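Local coordinates for protein porin (PDB 3PRN) that forms trimeric outer-membrane channels that let small hydrophilic solutes, up to about 0.6 kDa, diffuse passively across the membrane, at residues R246-A257 with G269-N277; S105-S113 with Y213-Q223. The protein carries 1 engineered substitution. All blocks are in the same frame, centred on the assembly; numbering follows the deposited sequence.

Contact 1 of 2, residues R246-A257 with G269-N277; sequences RAGADTAYGIGA and GSVQSGFAN. With C8E ((hydroxyethyloxy)tri(ethyloxy)octane), chain D.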
ATOM      1  N   ARG A 246      26.523 -22.662  24.737  1.00 32.25           N
ATOM      2  CA  ARG A 246      27.710 -22.493  23.895  1.00 30.97           C
ATOM      3  C   ARG A 246      28.960 -22.239  24.751  1.00 30.95           C
ATOM      4  O   ARG A 246      29.062 -21.398  25.636  1.00 30.44           O
ATOM      5  CB  ARG A 246      27.543 -21.422  22.869  1.00 33.10           C
ATOM      6  CG  ARG A 246      28.518 -21.287  21.732  1.00 34.91           C
ATOM      7  CD  ARG A 246      28.069 -20.101  20.847  1.00 38.07           C
ATOM      8  NE  ARG A 246      28.419 -18.847  21.439  1.00 40.59           N
ATOM      9  CZ  ARG A 246      27.813 -17.655  21.448  1.00 42.64           C
ATOM     10  NH1 ARG A 246      26.624 -17.507  20.852  1.00 40.95           N
ATOM     11  NH2 ARG A 246      28.438 -16.632  22.090  1.00 41.36           N
ATOM     12  N   ALA A 247      30.022 -22.968  24.358  1.00 30.10           N
ATOM     13  CA  ALA A 247      31.311 -22.890  25.029  1.00 29.40           C
ATOM     14  C   ALA A 247      31.823 -21.452  25.046  1.00 27.44           C
ATOM     15  O   ALA A 247      31.930 -20.806  23.997  1.00 28.31           O
ATOM     16  CB  ALA A 247      32.374 -23.663  24.153  1.00 30.74           C
ATOM     17  N   GLY A 248      32.123 -20.983  26.231  1.00 27.71           N
ATOM     18  CA  GLY A 248      32.756 -19.672  26.411  1.00 25.86           C
ATOM     19  C   GLY A 248      31.797 -18.489  26.410  1.00 26.85           C
ATOM     20  O   GLY A 248      32.256 -17.342  26.569  1.00 24.49           O
ATOM     21  N   ALA A 249      30.496 -18.745  26.228  1.00 25.15           N
ATOM     22  CA  ALA A 249      29.559 -17.598  26.219  1.00 26.25           C
ATOM     23  C   ALA A 249      29.513 -16.870  27.541  1.00 25.80           C
ATOM     24  O   ALA A 249      29.606 -17.428  28.612  1.00 26.83           O
ATOM     25  CB  ALA A 249      28.168 -18.143  25.860  1.00 24.53           C
ATOM     26  N   ASP A 250      29.289 -15.559  27.537  1.00 26.54           N
ATOM     27  CA  ASP A 250      29.041 -14.751  28.715  1.00 26.58           C
ATOM     28  C   ASP A 250      27.577 -14.926  29.142  1.00 27.10           C
ATOM     29  O   ASP A 250      26.716 -15.323  28.372  1.00 25.78           O
ATOM     30  CB  ASP A 250      29.190 -13.260  28.364  1.00 30.33           C
ATOM     31  CG  ASP A 250      30.638 -12.975  27.939  1.00 33.97           C
ATOM     32  OD1 ASP A 250      31.546 -13.422  28.680  1.00 34.98           O
ATOM     33  OD2 ASP A 250      30.873 -12.336  26.904  1.00 36.29           O
ATOM     34  N   THR A 251      27.278 -14.562  30.377  1.00 27.06           N
ATOM     35  CA  THR A 251      25.887 -14.497  30.826  1.00 27.40           C
ATOM     36  C   THR A 251      25.290 -13.214  30.259  1.00 27.67           C
ATOM     37  O   THR A 251      25.934 -12.142  30.332  1.00 28.53           O
ATOM     38  CB  THR A 251      25.846 -14.434  32.379  1.00 29.27           C
ATOM     39  OG1 THR A 251      26.323 -15.721  32.820  1.00 29.96           O
ATOM     40  CG2 THR A 251      24.419 -14.320  32.907  1.00 27.20           C
ATOM     41  N   ALA A 252      24.111 -13.340  29.649  1.00 27.05           N
ATOM     42  CA  ALA A 252      23.484 -12.124  29.119  1.00 26.51           C
ATOM     43  C   ALA A 252      22.559 -11.593  30.223  1.00 26.29           C
ATOM     44  O   ALA A 252      22.013 -12.364  31.020  1.00 26.47           O
ATOM     45  CB  ALA A 252      22.614 -12.491  27.914  1.00 23.65           C
ATOM     46  N   TYR A 253      22.398 -10.302  30.238  1.00 26.46           N
ATOM     47  CA  TYR A 253      21.530  -9.663  31.193  1.00 26.77           C
ATOM     48  C   TYR A 253      21.005  -8.334  30.647  1.00 26.52           C
ATOM     49  O   TYR A 253      21.477  -7.715  29.722  1.00 25.28           O
ATOM     50  CB  TYR A 253      22.163  -9.475  32.593  1.00 28.95           C
ATOM     51  CG  TYR A 253      23.406  -8.644  32.526  1.00 35.21           C
ATOM     52  CD1 TYR A 253      24.643  -9.255  32.283  1.00 39.04           C
ATOM     53  CD2 TYR A 253      23.345  -7.274  32.684  1.00 39.85           C
ATOM     54  CE1 TYR A 253      25.797  -8.479  32.202  1.00 42.30           C
ATOM     55  CE2 TYR A 253      24.498  -6.482  32.604  1.00 43.68           C
ATOM     56  CZ  TYR A 253      25.712  -7.101  32.359  1.00 45.00           C
ATOM     57  OH  TYR A 253      26.862  -6.320  32.284  1.00 47.84           O
ATOM     58  N   GLY A 254      19.908  -7.883  31.316  1.00 26.20           N
ATOM     59  CA  GLY A 254      19.341  -6.592  30.899  1.00 24.61           C
ATOM     60  C   GLY A 254      18.494  -5.991  32.011  1.00 24.91           C
ATOM     61  O   GLY A 254      17.891  -6.683  32.831  1.00 24.95           O
ATOM     62  N   ILE A 255      18.420  -4.681  32.003  1.00 24.48           N
ATOM     63  CA  ILE A 255      17.622  -3.928  32.940  1.00 25.63           C
ATOM     64  C   ILE A 255      16.930  -2.811  32.157  1.00 25.37           C
ATOM     65  O   ILE A 255      17.492  -2.170  31.263  1.00 25.27           O
ATOM     66  CB  ILE A 255      18.463  -3.377  34.108  1.00 28.67           C
ATOM     67  CG1 ILE A 255      17.523  -2.671  35.092  1.00 31.61           C
ATOM     68  CG2 ILE A 255      19.504  -2.429  33.561  1.00 30.32           C
ATOM     69  CD1 ILE A 255      18.191  -1.421  35.679  1.00 36.01           C
ATOM     70  N   GLY A 256      15.613  -2.637  32.398  1.00 25.98           N
ATOM     71  CA  GLY A 256      14.931  -1.570  31.666  1.00 26.19           C
ATOM     72  C   GLY A 256      13.756  -1.042  32.488  1.00 26.27           C
ATOM     73  O   GLY A 256      13.386  -1.520  33.565  1.00 26.58           O
ATOM     74  N   ALA A 257      13.071  -0.086  31.857  1.00 26.68           N
ATOM     75  CA  ALA A 257      11.867   0.482  32.501  1.00 26.72           C
ATOM     76  C   ALA A 257      10.895   0.989  31.424  1.00 27.07           C
ATOM     77  O   ALA A 257      11.273   1.369  30.310  1.00 25.80           O
ATOM     78  CB  ALA A 257      12.276   1.612  33.421  1.00 26.52           C
ATOM     79  N   GLY A 269      12.900   2.171  27.853  1.00 23.10           N
ATOM     80  CA  GLY A 269      14.349   2.196  27.637  1.00 22.84           C
ATOM     81  C   GLY A 269      14.991   0.944  28.266  1.00 23.40           C
ATOM     82  O   GLY A 269      14.359   0.319  29.105  1.00 22.48           O
ATOM     83  N   SER A 270      16.215   0.584  27.802  1.00 22.77           N
ATOM     84  CA  SER A 270      16.822  -0.592  28.407  1.00 22.46           C
ATOM     85  C   SER A 270      18.325  -0.484  28.170  1.00 22.62           C
ATOM     86  O   SER A 270      18.722   0.320  27.350  1.00 23.04           O
ATOM     87  CB  SER A 270      16.300  -1.901  27.861  1.00 22.17           C
ATOM     88  OG  SER A 270      16.744  -2.085  26.514  1.00 22.64           O
ATOM     89  N   VAL A 271      19.085  -1.234  28.926  1.00 23.05           N
ATOM     90  CA  VAL A 271      20.540  -1.356  28.760  1.00 23.24           C
ATOM     91  C   VAL A 271      20.739  -2.875  28.834  1.00 23.83           C
ATOM     92  O   VAL A 271      20.230  -3.527  29.755  1.00 23.43           O
ATOM     93  CB  VAL A 271      21.289  -0.489  29.744  0.50 24.80           C
ATOM     94  CG1 VAL A 271      21.197  -1.065  31.148  0.50 26.26           C
ATOM     95  CG2 VAL A 271      22.740  -0.259  29.336  0.50 24.94           C
ATOM     96  N   GLN A 272      21.361  -3.493  27.849  1.00 23.03           N
ATOM     97  CA  GLN A 272      21.491  -4.934  27.824  1.00 24.63           C
ATOM     98  C   GLN A 272      22.880  -5.385  27.408  1.00 24.18           C
ATOM     99  O   GLN A 272      23.600  -4.683  26.703  1.00 25.36           O
ATOM    100  CB  GLN A 272      20.447  -5.524  26.830  1.00 22.55           C
ATOM    101  CG  GLN A 272      19.008  -5.191  27.214  1.00 22.63           C
ATOM    102  CD  GLN A 272      18.002  -5.765  26.244  1.00 24.68           C
ATOM    103  OE1 GLN A 272      17.995  -6.964  25.934  1.00 25.50           O
ATOM    104  NE2 GLN A 272      17.135  -4.923  25.680  1.00 25.09           N
ATOM    105  N   SER A 273      23.253  -6.572  27.836  1.00 25.06           N
ATOM    106  CA  SER A 273      24.594  -7.128  27.530  1.00 25.97           C
ATOM    107  C   SER A 273      24.420  -8.541  26.994  1.00 26.12           C
ATOM    108  O   SER A 273      23.733  -9.353  27.650  1.00 26.09           O
ATOM    109  CB  SER A 273      25.408  -7.046  28.838  1.00 27.41           C
ATOM    110  OG  SER A 273      26.744  -7.414  28.605  1.00 30.45           O
ATOM    111  N   GLY A 274      24.989  -8.858  25.830  1.00 26.22           N
ATOM    112  CA  GLY A 274      24.822 -10.094  25.166  1.00 27.48           C
ATOM    113  C   GLY A 274      25.712 -11.276  25.525  1.00 28.31           C
ATOM    114  O   GLY A 274      26.565 -11.160  26.408  1.00 28.79           O
ATOM    115  N   PHE A 275      25.531 -12.390  24.833  1.00 28.19           N
ATOM    116  CA  PHE A 275      26.324 -13.595  25.072  1.00 29.28           C
ATOM    117  C   PHE A 275      27.784 -13.451  24.579  1.00 30.55           C
ATOM    118  O   PHE A 275      28.650 -14.208  25.039  1.00 29.06           O
ATOM    119  CB  PHE A 275      25.703 -14.824  24.413  1.00 27.04           C
ATOM    120  CG  PHE A 275      24.288 -15.072  24.879  1.00 26.81           C
ATOM    121  CD1 PHE A 275      24.019 -15.512  26.137  1.00 24.97           C
ATOM    122  CD2 PHE A 275      23.226 -14.845  23.961  1.00 26.54           C
ATOM    123  CE1 PHE A 275      22.723 -15.801  26.558  1.00 26.87           C
ATOM    124  CE2 PHE A 275      21.937 -15.085  24.395  1.00 26.03           C
ATOM    125  CZ  PHE A 275      21.661 -15.561  25.682  1.00 26.31           C
ATOM    126  N   ALA A 276      28.050 -12.482  23.718  1.00 30.35           N
ATOM    127  CA  ALA A 276      29.398 -12.219  23.219  1.00 33.12           C
ATOM    128  C   ALA A 276      29.859 -10.855  23.707  1.00 33.35           C
ATOM    129  O   ALA A 276      30.605 -10.144  23.047  1.00 34.31           O
ATOM    130  CB  ALA A 276      29.422 -12.257  21.688  1.00 34.14           C
ATOM    131  N   ASN A 277      29.382 -10.469  24.885  1.00 34.46           N
ATOM    132  CA  ASN A 277      29.715  -9.182  25.436  1.00 36.18           C
ATOM    133  C   ASN A 277      29.235  -7.953  24.670  1.00 35.36           C
ATOM    134  O   ASN A 277      29.736  -6.853  25.004  1.00 36.65           O
ATOM    135  CB  ASN A 277      31.281  -9.081  25.491  1.00 43.19           C
ATOM    136  CG  ASN A 277      31.655  -8.429  26.818  1.00 48.68           C
ATOM    137  OD1 ASN A 277      30.888  -8.544  27.785  1.00 51.49           O
ATOM    138  ND2 ASN A 277      32.761  -7.736  26.927  1.00 51.19           N
TER
HETATM  139  C1  C8E D 292      23.146   8.524  23.627  1.00 79.77           C
HETATM  140  C2  C8E D 292      23.193   7.044  23.565  1.00 80.38           C
HETATM  141  C3  C8E D 292      22.517   6.419  24.680  1.00 80.58           C
HETATM  142  C4  C8E D 292      21.090   6.299  24.280  1.00 80.98           C
HETATM  143  C5  C8E D 292      20.620   5.191  25.149  1.00 82.11           C
HETATM  144  C6  C8E D 292      19.623   5.704  26.054  1.00 83.79           C
HETATM  145  C7  C8E D 292      19.737   4.773  27.169  1.00 85.37           C
HETATM  146  C8  C8E D 292      18.844   5.277  28.251  1.00 87.04           C
HETATM  147  O9  C8E D 292      18.152   4.353  29.097  1.00 88.63           O
HETATM  148  C10 C8E D 292      18.928   3.710  30.104  1.00 89.91           C
HETATM  149  C11 C8E D 292      18.168   2.486  30.528  1.00 91.04           C
HETATM  150  O12 C8E D 292      17.087   2.842  31.447  1.00 91.85           O
HETATM  151  C13 C8E D 292      16.986   1.945  32.576  1.00 93.04           C
HETATM  152  C14 C8E D 292      17.098   2.328  34.086  1.00 94.71           C
HETATM  153  O15 C8E D 292      17.172   1.339  35.174  1.00 96.45           O
HETATM  154  C16 C8E D 292      15.983   1.405  36.007  1.00 97.42           C
HETATM  155  C17 C8E D 292      16.049   2.432  37.142  1.00 98.30           C
HETATM  156  O18 C8E D 292      15.280   2.472  38.357  1.00 98.66           O
HETATM  157  C19 C8E D 292      13.833   2.449  38.286  1.00 98.46           C
HETATM  158  C20 C8E D 292      12.895   3.731  38.264  1.00 97.84           C
HETATM  159  O21 C8E D 292      13.028   4.496  37.039  1.00 97.65           O
HETATM  160  O   HOH W   1      26.972 -10.191  28.947  1.00 33.92           O
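With CG set between its backbone N and carbonyl carbon (chi1 59°), Tyr253 lays its ring over Ser273, whose CB meets one face 3.8 Å from the ring centroid. Phe275, its CG anti to the carbonyl carbon (chi1 -57°), turns a ring face to Ala252, whose CB stands 3.6 Å from Phe275 CE1, while the Asp250 carbonyl O lies at the ring's edge. The two strands, 252-262 and 265-273, form an antiparallel beta hairpin of the 16-stranded porin barrel; the axes of segments 252-257 and 269-273 come within 4.7 Å. Hydrogen-bonded pairs Tyr253-Ser273, Ile255-Val271 and Ala257-Gly269 each carry two backbone bonds; between them Gly254 faces Gln272 and Gly256 faces Ser270, with CA atoms 4.1 Å apart in the first pair. The detergent lies by Ile255 on the outward face, where the close fit of Ile255 to Val271 is doubtful in detail. On the other face Gln272 NE2 donates to Ser270 OG, 3.0 Å away, while Gln272 OE1 bonds Tyr240 OH and Ser270 OG bonds Asp282 OD2. Past the Tyr253-Ser273 pair, Asp250 N donates to Phe275 O at 2.9 Å. Where the strands part, a water donates to Thr251 O and Gly274 O and accepts from Ser273 OG at 2.8 Å.

Contact 2 of 2, residues S105-S113 with Y213-Q223; sequences SSFGDAQSS and YDNGLSTAGDQ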
ATOM      1  N   SER A 105      13.090  -5.965  22.923  1.00 22.01           N
ATOM      2  CA  SER A 105      14.183  -6.903  22.614  1.00 21.70           C
ATOM      3  C   SER A 105      14.760  -7.505  23.916  1.00 22.41           C
ATOM      4  O   SER A 105      14.639  -6.967  25.031  1.00 21.33           O
ATOM      5  CB  SER A 105      15.303  -6.188  21.863  1.00 21.54           C
ATOM      6  OG  SER A 105      15.890  -5.209  22.701  1.00 26.21           O
ATOM      7  N   SER A 106      15.368  -8.691  23.748  1.00 21.49           N
ATOM      8  CA  SER A 106      15.974  -9.402  24.854  1.00 22.00           C
ATOM      9  C   SER A 106      16.869 -10.521  24.296  1.00 22.16           C
ATOM     10  O   SER A 106      16.414 -11.333  23.478  1.00 21.55           O
ATOM     11  CB  SER A 106      14.901 -10.067  25.759  1.00 22.02           C
ATOM     12  OG  SER A 106      15.495 -10.900  26.749  1.00 21.27           O
ATOM     13  N   PHE A 107      18.084 -10.565  24.866  1.00 21.77           N
ATOM     14  CA  PHE A 107      18.975 -11.716  24.574  1.00 22.25           C
ATOM     15  C   PHE A 107      18.377 -12.968  25.221  1.00 22.51           C
ATOM     16  O   PHE A 107      18.732 -14.096  24.817  1.00 22.81           O
ATOM     17  CB  PHE A 107      20.375 -11.431  25.128  1.00 20.73           C
ATOM     18  CG  PHE A 107      21.097 -10.355  24.356  1.00 22.17           C
ATOM     19  CD1 PHE A 107      21.468 -10.637  23.023  1.00 23.85           C
ATOM     20  CD2 PHE A 107      21.443  -9.143  24.908  1.00 22.53           C
ATOM     21  CE1 PHE A 107      22.158  -9.681  22.264  1.00 24.39           C
ATOM     22  CE2 PHE A 107      22.139  -8.214  24.144  1.00 23.82           C
ATOM     23  CZ  PHE A 107      22.503  -8.483  22.833  1.00 23.08           C
ATOM     24  N   GLY A 108      17.479 -12.810  26.179  1.00 22.13           N
ATOM     25  CA  GLY A 108      16.860 -13.967  26.826  1.00 21.95           C
ATOM     26  C   GLY A 108      15.750 -14.612  26.012  1.00 22.64           C
ATOM     27  O   GLY A 108      15.198 -15.636  26.464  1.00 22.12           O
ATOM     28  N   ASP A 109      15.412 -14.058  24.827  1.00 22.12           N
ATOM     29  CA  ASP A 109      14.443 -14.716  23.944  1.00 22.65           C
ATOM     30  C   ASP A 109      15.156 -15.955  23.356  1.00 22.55           C
ATOM     31  O   ASP A 109      16.407 -15.989  23.313  1.00 22.51           O
ATOM     32  CB  ASP A 109      14.143 -13.762  22.782  1.00 22.77           C
ATOM     33  CG  ASP A 109      13.092 -12.708  23.108  1.00 22.67           C
ATOM     34  OD1 ASP A 109      12.433 -12.724  24.184  1.00 22.28           O
ATOM     35  OD2 ASP A 109      12.892 -11.825  22.224  1.00 23.37           O
ATOM     36  N   ALA A 110      14.452 -16.949  22.908  1.00 23.18           N
ATOM     37  CA  ALA A 110      14.999 -18.167  22.340  1.00 23.57           C
ATOM     38  C   ALA A 110      16.006 -17.872  21.227  1.00 25.06           C
ATOM     39  O   ALA A 110      15.746 -17.053  20.328  1.00 24.45           O
ATOM     40  CB  ALA A 110      13.863 -18.991  21.768  1.00 23.02           C
ATOM     41  N   GLN A 111      17.137 -18.583  21.237  1.00 25.15           N
ATOM     42  CA  GLN A 111      18.134 -18.381  20.184  1.00 26.70           C
ATOM     43  C   GLN A 111      18.048 -19.523  19.161  1.00 27.42           C
ATOM     44  O   GLN A 111      19.016 -20.245  18.920  1.00 29.50           O
ATOM     45  CB  GLN A 111      19.546 -18.395  20.797  1.00 26.58           C
ATOM     46  CG  GLN A 111      19.718 -17.372  21.904  1.00 25.67           C
ATOM     47  CD  GLN A 111      19.736 -15.960  21.353  1.00 27.47           C
ATOM     48  OE1 GLN A 111      20.588 -15.647  20.525  1.00 28.38           O
ATOM     49  NE2 GLN A 111      18.835 -15.089  21.753  1.00 27.22           N
ATOM     50  N   SER A 112      16.879 -19.694  18.572  1.00 27.41           N
ATOM     51  CA  SER A 112      16.677 -20.737  17.545  1.00 27.00           C
ATOM     52  C   SER A 112      16.026 -20.095  16.326  1.00 26.99           C
ATOM     53  O   SER A 112      15.680 -18.894  16.357  1.00 25.64           O
ATOM     54  CB  SER A 112      15.809 -21.868  18.097  1.00 29.27           C
ATOM     55  OG  SER A 112      14.663 -21.337  18.735  1.00 31.66           O
ATOM     56  N   SER A 113      15.942 -20.802  15.241  1.00 26.85           N
ATOM     57  CA  SER A 113      15.334 -20.374  13.992  1.00 26.00           C
ATOM     58  C   SER A 113      14.006 -21.104  13.847  1.00 25.26           C
ATOM     59  O   SER A 113      13.934 -22.331  13.983  1.00 25.03           O
ATOM     60  CB  SER A 113      16.136 -20.901  12.781  1.00 28.74           C
ATOM     61  OG  SER A 113      17.311 -20.124  12.608  1.00 33.61           O
ATOM     62  N   TYR A 213      14.798 -23.389  27.054  1.00 27.11           N
ATOM     63  CA  TYR A 213      14.646 -23.807  25.673  1.00 26.67           C
ATOM     64  C   TYR A 213      15.657 -24.894  25.276  1.00 27.40           C
ATOM     65  O   TYR A 213      16.838 -24.845  25.697  1.00 27.19           O
ATOM     66  CB  TYR A 213      15.019 -22.623  24.710  1.00 26.97           C
ATOM     67  CG  TYR A 213      14.069 -21.451  24.935  1.00 25.90           C
ATOM     68  CD1 TYR A 213      12.822 -21.434  24.283  1.00 26.66           C
ATOM     69  CD2 TYR A 213      14.407 -20.438  25.758  1.00 25.37           C
ATOM     70  CE1 TYR A 213      11.944 -20.376  24.525  1.00 26.51           C
ATOM     71  CE2 TYR A 213      13.546 -19.377  25.991  1.00 27.35           C
ATOM     72  CZ  TYR A 213      12.297 -19.364  25.378  1.00 26.24           C
ATOM     73  OH  TYR A 213      11.490 -18.300  25.631  1.00 26.80           O
ATOM     74  N   ASP A 214      15.244 -25.674  24.322  1.00 26.61           N
ATOM     75  CA  ASP A 214      16.098 -26.531  23.532  1.00 27.76           C
ATOM     76  C   ASP A 214      16.097 -25.841  22.143  1.00 27.38           C
ATOM     77  O   ASP A 214      15.023 -25.765  21.539  1.00 27.17           O
ATOM     78  CB  ASP A 214      15.532 -27.918  23.401  1.00 30.36           C
ATOM     79  CG  ASP A 214      16.389 -28.803  22.510  1.00 35.41           C
ATOM     80  OD1 ASP A 214      17.036 -28.369  21.528  1.00 35.13           O
ATOM     81  OD2 ASP A 214      16.404 -30.026  22.830  1.00 39.15           O
ATOM     82  N   ASN A 215      17.219 -25.305  21.733  1.00 26.81           N
ATOM     83  CA  ASN A 215      17.414 -24.515  20.565  1.00 26.73           C
ATOM     84  C   ASN A 215      17.756 -25.312  19.334  1.00 27.05           C
ATOM     85  O   ASN A 215      18.174 -24.762  18.334  1.00 26.38           O
ATOM     86  CB  ASN A 215      18.380 -23.340  20.772  1.00 24.75           C
ATOM     87  CG  ASN A 215      17.783 -22.315  21.711  1.00 27.71           C
ATOM     88  OD1 ASN A 215      16.668 -21.785  21.481  1.00 28.98           O
ATOM     89  ND2 ASN A 215      18.491 -21.888  22.757  1.00 23.77           N
ATOM     90  N   GLY A 216      17.484 -26.623  19.373  1.00 27.90           N
ATOM     91  CA  GLY A 216      17.692 -27.461  18.199  1.00 29.25           C
ATOM     92  C   GLY A 216      19.093 -27.407  17.612  1.00 30.22           C
ATOM     93  O   GLY A 216      20.047 -27.657  18.358  1.00 30.32           O
ATOM     94  N   LEU A 217      19.264 -27.116  16.333  1.00 30.53           N
ATOM     95  CA  LEU A 217      20.586 -27.112  15.720  1.00 31.36           C
ATOM     96  C   LEU A 217      21.322 -25.800  15.958  1.00 31.66           C
ATOM     97  O   LEU A 217      22.452 -25.649  15.483  1.00 31.53           O
ATOM     98  CB  LEU A 217      20.518 -27.428  14.215  1.00 32.08           C
ATOM     99  CG  LEU A 217      19.995 -28.803  13.801  1.00 34.65           C
ATOM    100  CD1 LEU A 217      19.929 -28.997  12.276  1.00 34.26           C
ATOM    101  CD2 LEU A 217      20.820 -29.947  14.382  1.00 34.62           C
ATOM    102  N   SER A 218      20.741 -24.807  16.641  1.00 30.73           N
ATOM    103  CA  SER A 218      21.469 -23.574  16.862  1.00 30.14           C
ATOM    104  C   SER A 218      22.798 -23.788  17.601  1.00 31.07           C
ATOM    105  O   SER A 218      22.869 -24.638  18.519  1.00 30.83           O
ATOM    106  CB  SER A 218      20.580 -22.667  17.726  1.00 29.05           C
ATOM    107  OG  SER A 218      21.323 -21.617  18.307  1.00 29.42           O
ATOM    108  N   THR A 219      23.819 -22.965  17.387  1.00 30.53           N
ATOM    109  CA  THR A 219      25.044 -23.136  18.162  1.00 32.32           C
ATOM    110  C   THR A 219      24.875 -22.724  19.607  1.00 31.58           C
ATOM    111  O   THR A 219      25.797 -23.023  20.407  1.00 31.93           O
ATOM    112  CB  THR A 219      26.272 -22.351  17.638  1.00 36.37           C
ATOM    113  OG1 THR A 219      25.973 -20.942  17.754  1.00 38.07           O
ATOM    114  CG2 THR A 219      26.547 -22.723  16.178  1.00 36.75           C
ATOM    115  N   ALA A 220      23.751 -22.128  19.989  1.00 30.82           N
ATOM    116  CA  ALA A 220      23.619 -21.681  21.372  1.00 30.08           C
ATOM    117  C   ALA A 220      23.425 -22.857  22.322  1.00 30.09           C
ATOM    118  O   ALA A 220      23.794 -22.773  23.486  1.00 29.83           O
ATOM    119  CB  ALA A 220      22.395 -20.722  21.452  1.00 30.84           C
ATOM    120  N   GLY A 221      22.857 -23.959  21.834  1.00 29.72           N
ATOM    121  CA  GLY A 221      22.557 -25.115  22.677  1.00 29.39           C
ATOM    122  C   GLY A 221      21.370 -24.765  23.569  1.00 30.12           C
ATOM    123  O   GLY A 221      20.599 -23.800  23.293  1.00 30.64           O
ATOM    124  N   ASP A 222      21.154 -25.466  24.665  1.00 28.84           N
ATOM    125  CA  ASP A 222      20.083 -25.205  25.588  1.00 28.26           C
ATOM    126  C   ASP A 222      20.253 -23.859  26.278  1.00 27.87           C
ATOM    127  O   ASP A 222      21.354 -23.291  26.359  1.00 26.77           O
ATOM    128  CB  ASP A 222      19.921 -26.330  26.604  1.00 32.45           C
ATOM    129  CG  ASP A 222      19.551 -27.649  25.917  1.00 37.70           C
ATOM    130  OD1 ASP A 222      19.474 -27.781  24.667  1.00 39.40           O
ATOM    131  OD2 ASP A 222      19.316 -28.623  26.679  1.00 41.38           O
ATOM    132  N   GLN A 223      19.124 -23.347  26.765  1.00 26.54           N
ATOM    133  CA  GLN A 223      19.149 -21.987  27.296  1.00 25.75           C
ATOM    134  C   GLN A 223      18.171 -21.827  28.420  1.00 25.88           C
ATOM    135  O   GLN A 223      17.058 -22.345  28.445  1.00 26.25           O
ATOM    136  CB  GLN A 223      18.738 -21.086  26.071  1.00 24.02           C
ATOM    137  CG  GLN A 223      18.442 -19.635  26.444  1.00 22.53           C
ATOM    138  CD  GLN A 223      18.129 -18.765  25.236  1.00 24.82           C
ATOM    139  OE1 GLN A 223      17.835 -19.229  24.138  1.00 23.54           O
ATOM    140  NE2 GLN A 223      18.184 -17.435  25.429  1.00 24.10           N
TER
HETATM  141  O   HOH W   2      12.543 -16.073  26.983  1.00 24.02           O
HETATM  142  O   HOH W   3      14.258 -22.859  20.772  1.00 36.48           O
HETATM  143  O   HOH W   4      17.273 -23.420  15.889  1.00 29.89           O
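Gln223 NE2 donates to Asp109 O over 3.1 Å and also bonds Ser242 OG, while Gln223 OE1 accepts from Gln111 N, 3.1 Å away and in the plane of the side-chain carbonyl. Asn215 ND2, itself held by Gly221 O, fixes OE1 from its own segment as Gln111 N does from the other. Gln111, bent at chi2 (-71°), folds back until its own NE2 bonds Asp109 O; the two glutamine amides approach that oxygen from opposite faces of its carbonyl plane, and neither donor sits on a lone pair. Ser218 OG donates to Gln111 O at 2.8 Å, almost in line with the C=O, and accepts from Ala220 N in an ST turn. Residues 105-113 belong to the long loop between helix 88-91 and strand 131-138, the loop (L3) that in porins of this family folds into the barrel and narrows the channel; here it packs against strands 206-214 and 223-232 and the turns joining them. Apolar contact is small: Ala110 CB sits over one face of the Tyr213 ring, 3.7 Å from its centroid, and Gln111 CB meets Ala220 CB. Of three waters, one bridges Gly108 O and Tyr213 OH, which also bonds Thr95 OG1; another accepts from Ser112 OG and donates to Asp214 O and Asn215 OD1; a third accepts from Ser113 N and donates to Asn215 O, 2.9 Å away.

Contact 1 is barrel wall and contact 2 ties the inward-folded loop to the same wall, with strand 235-244 between strand 223-232 and strand 252-262; their centres lie 13 Å apart, on the same side of the chain's centre. They meet directly through Gln272: its NE2 probably hydrogen-bonds Ser105 OG at 3.2 Å, and its OE1 packs on Ser106 CA. Phe107 makes a second junction, with CE2 3.4 Å from Gly274 N and its backbone O equally near Phe275 CE2. The Tyr240 hydroxyl met in contact 1 also bonds Phe107 N. The bound magnesium ion, held by Ser28 and Asp57, is about 13 Å from the Ser270 side chain.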